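Local coordinates for DUF3845 domain-containing protein (Bacteroides thetaiotaomicron VPI-5482, PDB 3GF6), which is of unknown function but is a bacterial lipoprotein of all-beta fold, whose family is grouped with the C1q/TNF-like domains, at residues Y103-Q106 / K111-V114; A139-P144 / F150-M155. All blocks are in the same frame, centred on the assembly; numbering follows the deposited sequence. Where two conformers were deposited one is given.

Overall arrangement
From the N terminus the chain first builds strands of both antiparallel sheets, then reaches contact 1, where 103-106 and 111-114 close a short loop that carries it from the sheet containing strand 103-104 to the sheet containing strand 112-123. Strand 129-139 returns to the first sheet and runs into contact 2, in which 139-144 and 150-155 close a longer connection back to strand 153-158. The two contacts follow in series, neither nesting nor crossing, with centres about 14 Å apart and nearest atoms about 6 Å apart. Contact 1 ties sheet to sheet; contact 2 joins neighbouring strands of one sheet. Phe185 touches both, stacked on Tyr112 and met by Ser140.

Contact 1 (Y103-Q106 / K111-V114); sequences YTSQ and KYAV
Ser105 and Tyr112 are turned to meet by their first torsions: OG of Ser105 stands trans to its own nitrogen (chi1 -174°), while CG of Tyr112 lies opposite its carbonyl carbon (chi1 -68°), which sends the ring across the space between two backbones that are too distant to bond directly. The nearest alpha carbons, CA of Ser105 and CA of Tyr112, are 9.8 Å apart; the long tyrosine covers most of that distance, and the short Ser105 side chain meets its hydroxyl from the other side. There OH of Tyr112 forms a short hydrogen bond of 2.6 Å with OG of Ser105, and either hydroxyl could give the proton. The serine oxygen lies in the plane of the tyrosine ring, at its edge.

A water held between the two tyrosines, 2.8 Å from OH of Tyr112 and in the plane of both rings, also bonds OH of Tyr103. The phenol of Tyr112 is thus gripped by two partners, which fixes the end of a buried side chain and satisfies its polar atom. Tyr103 crosses Tyr112 at about a right angle, and CE1 of Tyr103 comes to 4.4 Å from CE1 of Tyr112, so this ring adds apolar packing to its water-mediated link.

Strand 103-104 pairs with strand 187-198 in one sheet, whereas Tyr112 lies on strand 112-123, which pairs with 171-183 and 203-219 in the other. Phe185, from a loop, stacks on the Tyr112 ring, and Leu217 of strand 203-219 packs against both tyrosines.

Contact 2 (A139-P144 / F150-M155); sequences ASLFQP and FPEVFM
Ala139 and Val153 face each other as a non-hydrogen-bonded antiparallel pair, their CA atoms 4.3 Å apart, and one residue further on the backbone N of Ser140 gives a nearly straight bond of 2.8 Å to O of Glu152, a residue of the type I turn from Phe150 to Val153 that the bond of Val153 N to Phe150 O closes.

Beyond this pair the side chains take over. Pro144 sets its CB over the centre of the Phe150 ring, 3.6 Å from the centroid and 6° off the ring normal, a CH-pi contact to which the rigid, flat-sided proline is well suited. The adjacent ring carbon, CG, presses on CG2 of Val153 at 3.5 Å, tighter than usual for two carbons. Leu141 brings CD1 to 3.6 Å from CG of Glu152 and also touches CD2 of Phe150. Glu152 can serve as an apolar surface here because its chi1 of -70° puts CG beside that methyl, and the bend at chi2 (84°) then turns OE1 to the edge of the Phe150 ring, in its plane. An alanine in place of Phe150 would probably leave CB of Pro144 without the ring face it rests on and open a gap beside CD1 of Leu141.

Further along, CB of Ser140 rests 3.8 Å from CZ of Phe154, and its OG lies against CB and CG of Glu152, while that phenylalanine reaches Leu183 and Leu188 in the interior.

Together these contacts close a beta hairpin with a long connection between strands 129-139 and 153-158, and its returning strand carries a classic bulge where Phe154 and Met155, a selenomethionine in this crystal, both face Leu138.

Contact 1 (Y103-Q106 / K111-V114)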
ATOM      1  N   TYR A 103       8.686   7.000   3.792  1.00 12.20           N
ATOM      2  CA  TYR A 103       9.902   7.461   4.468  1.00 10.57           C
ATOM      3  C   TYR A 103      10.950   7.847   3.443  1.00 11.50           C
ATOM      4  O   TYR A 103      11.055   7.198   2.411  1.00 10.86           O
ATOM      5  CB  TYR A 103      10.458   6.364   5.375  1.00 12.59           C
ATOM      6  CG  TYR A 103      11.572   6.813   6.276  1.00 15.24           C
ATOM      7  CD1 TYR A 103      12.890   6.636   5.906  1.00 14.49           C
ATOM      8  CD2 TYR A 103      11.313   7.377   7.521  1.00 15.19           C
ATOM      9  CE1 TYR A 103      13.921   7.028   6.714  1.00 12.66           C
ATOM     10  CE2 TYR A 103      12.395   7.777   8.360  1.00 12.34           C
ATOM     11  CZ  TYR A 103      13.675   7.567   7.948  1.00 14.66           C
ATOM     12  OH  TYR A 103      14.755   7.953   8.720  1.00 13.06           O
ATOM     13  N   THR A 104      11.739   8.871   3.756  1.00 12.64           N
ATOM     14  CA  THR A 104      12.830   9.366   2.886  1.00 14.04           C
ATOM     15  C   THR A 104      14.169   9.219   3.575  1.00 14.48           C
ATOM     16  O   THR A 104      14.359   9.717   4.681  1.00 16.03           O
ATOM     17  CB  THR A 104      12.576  10.846   2.479  1.00 15.09           C
ATOM     18  OG1 THR A 104      11.355  10.881   1.754  1.00 13.50           O
ATOM     19  CG2 THR A 104      13.684  11.443   1.561  1.00 11.86           C
ATOM     20  N   SER A 105      15.087   8.475   2.951  1.00 14.27           N
ATOM     21  CA  SER A 105      16.429   8.331   3.439  1.00 13.99           C
ATOM     22  C   SER A 105      17.302   9.516   3.034  1.00 18.04           C
ATOM     23  O   SER A 105      17.111  10.144   1.959  1.00 13.14           O
ATOM     24  CB  SER A 105      17.070   7.054   2.891  1.00 15.70           C
ATOM     25  OG  SER A 105      18.345   6.845   3.472  1.00 15.45           O
ATOM     26  N   GLN A 106      18.260   9.809   3.907  1.00 18.34           N
ATOM     27  CA  GLN A 106      19.257  10.856   3.668  1.00 22.18           C
ATOM     28  C   GLN A 106      20.701  10.314   3.655  1.00 22.86           C
ATOM     29  O   GLN A 106      21.658  11.099   3.560  1.00 25.19           O
ATOM     30  CB  GLN A 106      19.097  11.986   4.722  1.00 22.24           C
ATOM     31  CG  GLN A 106      17.726  12.672   4.726  1.00 22.74           C
ATOM     32  CD  GLN A 106      17.396  13.414   3.455  1.00 26.71           C
ATOM     33  OE1 GLN A 106      18.267  13.648   2.590  1.00 28.03           O
ATOM     34  NE2 GLN A 106      16.134  13.806   3.324  1.00 24.41           N
ATOM     35  N   LYS A 111      21.571   0.723   5.844  1.00 16.79           N
ATOM     36  CA  LYS A 111      20.877  -0.529   5.563  0.50 17.50           C
ATOM     37  C   LYS A 111      19.658  -0.572   6.470  1.00 16.73           C
ATOM     38  O   LYS A 111      19.755  -0.252   7.670  1.00 17.21           O
ATOM     39  CB  LYS A 111      21.788  -1.735   5.848  0.50 19.33           C
ATOM     40  CG  LYS A 111      22.945  -1.924   4.843  0.50 23.41           C
ATOM     41  CD  LYS A 111      22.414  -2.197   3.425  0.50 28.53           C
ATOM     42  CE  LYS A 111      23.538  -2.441   2.403  0.50 30.39           C
ATOM     43  NZ  LYS A 111      24.435  -1.264   2.154  0.50 28.34           N
ATOM     44  N   TYR A 112      18.526  -0.983   5.916  1.00 13.89           N
ATOM     45  CA  TYR A 112      17.259  -0.866   6.605  1.00 12.84           C
ATOM     46  C   TYR A 112      16.553  -2.199   6.794  1.00 12.83           C
ATOM     47  O   TYR A 112      16.663  -3.099   5.955  1.00 12.89           O
ATOM     48  CB  TYR A 112      16.327   0.066   5.832  1.00 14.46           C
ATOM     49  CG  TYR A 112      16.717   1.516   5.788  1.00 14.86           C
ATOM     50  CD1 TYR A 112      16.474   2.344   6.873  1.00  7.94           C
ATOM     51  CD2 TYR A 112      17.338   2.069   4.653  1.00 15.14           C
ATOM     52  CE1 TYR A 112      16.805   3.717   6.838  1.00 13.21           C
ATOM     53  CE2 TYR A 112      17.661   3.420   4.579  1.00 10.61           C
ATOM     54  CZ  TYR A 112      17.399   4.250   5.699  1.00 14.95           C
ATOM     55  OH  TYR A 112      17.718   5.585   5.679  1.00 14.87           O
ATOM     56  N   ALA A 113      15.790  -2.301   7.894  1.00 11.27           N
ATOM     57  CA  ALA A 113      14.917  -3.442   8.140  1.00 13.42           C
ATOM     58  C   ALA A 113      13.530  -2.907   8.402  1.00 12.37           C
ATOM     59  O   ALA A 113      13.380  -1.848   9.020  1.00 13.55           O
ATOM     60  CB  ALA A 113      15.415  -4.268   9.349  1.00 14.29           C
ATOM     61  N   VAL A 114      12.514  -3.631   7.934  1.00 13.67           N
ATOM     62  CA  VAL A 114      11.121  -3.243   8.072  1.00 12.30           C
ATOM     63  C   VAL A 114      10.350  -4.358   8.770  1.00 12.89           C
ATOM     64  O   VAL A 114      10.509  -5.534   8.447  1.00 13.59           O
ATOM     65  CB  VAL A 114      10.462  -2.937   6.666  1.00 13.33           C
ATOM     66  CG1 VAL A 114       8.947  -2.775   6.750  1.00 14.28           C
ATOM     67  CG2 VAL A 114      11.074  -1.662   6.061  1.00 12.87           C
TER
HETATM   68  O   HOH W   1      17.334   6.924   8.079  1.00 15.75           O

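Contact 2 (A139-P144 / F150-M155)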
ATOM      1  N   ALA A 139       8.221  -1.018  -1.586  1.00 10.23           N
ATOM      2  CA  ALA A 139       9.158  -0.870  -2.690  1.00 10.14           C
ATOM      3  C   ALA A 139       9.953   0.423  -2.575  1.00 10.20           C
ATOM      4  O   ALA A 139       9.510   1.379  -1.934  1.00  9.77           O
ATOM      5  CB  ALA A 139       8.403  -0.901  -4.035  1.00  8.65           C
ATOM      6  N   SER A 140      11.110   0.455  -3.221  1.00  9.02           N
ATOM      7  CA  SER A 140      11.899   1.690  -3.344  1.00 10.44           C
ATOM      8  C   SER A 140      11.549   2.508  -4.605  1.00 11.24           C
ATOM      9  O   SER A 140      12.200   3.485  -4.861  1.00 11.43           O
ATOM     10  CB  SER A 140      13.386   1.364  -3.270  1.00 10.00           C
ATOM     11  OG  SER A 140      13.765   0.698  -4.453  1.00 10.34           O
ATOM     12  N   LEU A 141      10.562   2.054  -5.403  1.00  8.16           N
ATOM     13  CA  LEU A 141       9.986   2.784  -6.541  1.00  9.57           C
ATOM     14  C   LEU A 141       8.467   2.805  -6.387  1.00 11.13           C
ATOM     15  O   LEU A 141       7.916   1.936  -5.708  1.00 10.49           O
ATOM     16  CB  LEU A 141      10.339   2.099  -7.857  1.00 11.39           C
ATOM     17  CG  LEU A 141      11.844   2.030  -8.150  1.00  7.84           C
ATOM     18  CD1 LEU A 141      12.089   1.182  -9.390  1.00  9.76           C
ATOM     19  CD2 LEU A 141      12.430   3.465  -8.308  1.00  9.19           C
ATOM     20  N   PHE A 142       7.820   3.781  -7.016  1.00 10.44           N
ATOM     21  CA  PHE A 142       6.370   3.873  -7.054  1.00  9.10           C
ATOM     22  C   PHE A 142       5.809   3.167  -8.287  1.00  9.00           C
ATOM     23  O   PHE A 142       6.157   3.504  -9.409  1.00 11.21           O
ATOM     24  CB  PHE A 142       5.923   5.359  -7.018  1.00  9.76           C
ATOM     25  CG  PHE A 142       4.456   5.528  -6.884  1.00  9.36           C
ATOM     26  CD1 PHE A 142       3.621   5.447  -7.976  1.00 13.12           C
ATOM     27  CD2 PHE A 142       3.879   5.661  -5.599  1.00 12.82           C
ATOM     28  CE1 PHE A 142       2.224   5.535  -7.822  1.00 10.51           C
ATOM     29  CE2 PHE A 142       2.491   5.767  -5.433  1.00 16.42           C
ATOM     30  CZ  PHE A 142       1.668   5.702  -6.550  1.00 16.38           C
ATOM     31  N   GLN A 143       4.920   2.204  -8.053  1.00  9.07           N
ATOM     32  CA  GLN A 143       4.262   1.402  -9.093  1.00  7.90           C
ATOM     33  C   GLN A 143       5.201   0.897 -10.218  1.00  8.52           C
ATOM     34  O   GLN A 143       4.876   1.024 -11.388  1.00 10.57           O
ATOM     35  CB  GLN A 143       3.048   2.138  -9.668  1.00  8.02           C
ATOM     36  CG  GLN A 143       1.955   1.187 -10.190  1.00  8.96           C
ATOM     37  CD  GLN A 143       0.772   1.864 -10.822  1.00  9.70           C
ATOM     38  OE1 GLN A 143       0.839   3.017 -11.288  1.00 15.02           O
ATOM     39  NE2 GLN A 143      -0.313   1.176 -10.840  1.00  8.27           N
ATOM     40  N   PRO A 144       6.364   0.290  -9.860  1.00 11.37           N
ATOM     41  CA  PRO A 144       7.169  -0.308 -10.927  1.00 11.78           C
ATOM     42  C   PRO A 144       6.410  -1.486 -11.527  1.00 12.97           C
ATOM     43  O   PRO A 144       5.781  -2.246 -10.793  1.00 13.77           O
ATOM     44  CB  PRO A 144       8.416  -0.809 -10.188  1.00 11.77           C
ATOM     45  CG  PRO A 144       7.908  -1.124  -8.783  1.00  9.46           C
ATOM     46  CD  PRO A 144       6.912  -0.003  -8.517  1.00 10.39           C
ATOM     47  N   PHE A 150      11.445  -6.265 -10.687  1.00 12.63           N
ATOM     48  CA  PHE A 150      12.269  -5.225 -10.060  1.00 12.02           C
ATOM     49  C   PHE A 150      12.799  -5.690  -8.699  1.00 13.01           C
ATOM     50  O   PHE A 150      12.012  -5.984  -7.798  1.00 12.28           O
ATOM     51  CB  PHE A 150      11.457  -3.945  -9.851  1.00 13.47           C
ATOM     52  CG  PHE A 150      11.110  -3.224 -11.105  1.00 11.98           C
ATOM     53  CD1 PHE A 150      10.061  -3.668 -11.917  1.00 15.98           C
ATOM     54  CD2 PHE A 150      11.797  -2.074 -11.477  1.00 12.50           C
ATOM     55  CE1 PHE A 150       9.716  -2.996 -13.093  1.00 13.16           C
ATOM     56  CE2 PHE A 150      11.463  -1.390 -12.650  1.00 15.05           C
ATOM     57  CZ  PHE A 150      10.419  -1.846 -13.457  1.00 15.61           C
ATOM     58  N   PRO A 151      14.125  -5.698  -8.516  1.00 12.58           N
ATOM     59  CA  PRO A 151      14.690  -5.910  -7.160  1.00 14.84           C
ATOM     60  C   PRO A 151      14.312  -4.781  -6.188  1.00 11.77           C
ATOM     61  O   PRO A 151      14.375  -4.959  -4.981  1.00 12.12           O
ATOM     62  CB  PRO A 151      16.203  -5.907  -7.383  1.00 14.29           C
ATOM     63  CG  PRO A 151      16.416  -5.388  -8.766  1.00 16.19           C
ATOM     64  CD  PRO A 151      15.153  -5.421  -9.536  1.00 14.55           C
ATOM     65  N   GLU A 152      13.837  -3.667  -6.731  1.00 11.35           N
ATOM     66  CA  GLU A 152      13.319  -2.560  -5.923  1.00 10.56           C
ATOM     67  C   GLU A 152      12.003  -2.858  -5.209  1.00 10.82           C
ATOM     68  O   GLU A 152      11.583  -2.117  -4.295  1.00 10.67           O
ATOM     69  CB  GLU A 152      13.116  -1.334  -6.817  1.00  9.28           C
ATOM     70  CG  GLU A 152      14.406  -0.690  -7.309  1.00  9.37           C
ATOM     71  CD  GLU A 152      15.022  -1.304  -8.541  1.00 16.27           C
ATOM     72  OE1 GLU A 152      14.404  -2.203  -9.168  1.00 13.63           O
ATOM     73  OE2 GLU A 152      16.144  -0.833  -8.877  1.00 15.56           O
ATOM     74  N   VAL A 153      11.339  -3.917  -5.638  1.00  8.08           N
ATOM     75  CA  VAL A 153      10.121  -4.384  -4.979  1.00 10.89           C
ATOM     76  C   VAL A 153      10.493  -5.339  -3.852  1.00 11.35           C
ATOM     77  O   VAL A 153      11.073  -6.422  -4.078  1.00 13.38           O
ATOM     78  CB  VAL A 153       9.139  -5.017  -5.986  1.00 11.54           C
ATOM     79  CG1 VAL A 153       7.996  -5.707  -5.260  1.00  9.50           C
ATOM     80  CG2 VAL A 153       8.539  -3.928  -6.865  1.00 10.88           C
ATOM     81  N   PHE A 154      10.182  -4.909  -2.629  1.00 11.97           N
ATOM     82  CA  PHE A 154      10.567  -5.639  -1.406  1.00 10.80           C
ATOM     83  C   PHE A 154       9.457  -6.611  -0.963  1.00 10.33           C
ATOM     84  O   PHE A 154       9.728  -7.710  -0.480  1.00 11.46           O
ATOM     85  CB  PHE A 154      10.910  -4.661  -0.264  1.00 12.04           C
ATOM     86  CG  PHE A 154      12.032  -3.688  -0.592  1.00 12.58           C
ATOM     87  CD1 PHE A 154      13.108  -4.062  -1.385  1.00 11.60           C
ATOM     88  CD2 PHE A 154      11.956  -2.356  -0.157  1.00 13.34           C
ATOM     89  CE1 PHE A 154      14.121  -3.146  -1.696  1.00 14.37           C
ATOM     90  CE2 PHE A 154      12.954  -1.447  -0.474  1.00 16.58           C
ATOM     91  CZ  PHE A 154      14.030  -1.841  -1.240  1.00 13.02           C
HETATM   92  N   MSE A 155       8.201  -6.177  -1.125  1.00 10.15           N
HETATM   93  CA  MSE A 155       7.040  -6.971  -0.759  1.00 12.77           C
HETATM   94  C   MSE A 155       5.950  -6.652  -1.750  1.00 11.65           C
HETATM   95  O   MSE A 155       5.644  -5.482  -2.037  1.00 13.40           O
HETATM   96  CB  MSE A 155       6.528  -6.674   0.663  1.00 12.27           C
HETATM   97  CG  MSE A 155       5.485  -7.672   1.185  1.00 15.39           C
HETATM   98 SE   MSE A 155       4.252  -6.885   2.465  0.85  6.16          SE
HETATM   99  CE  MSE A 155       3.193  -5.735   1.266  1.00 11.50           C
TER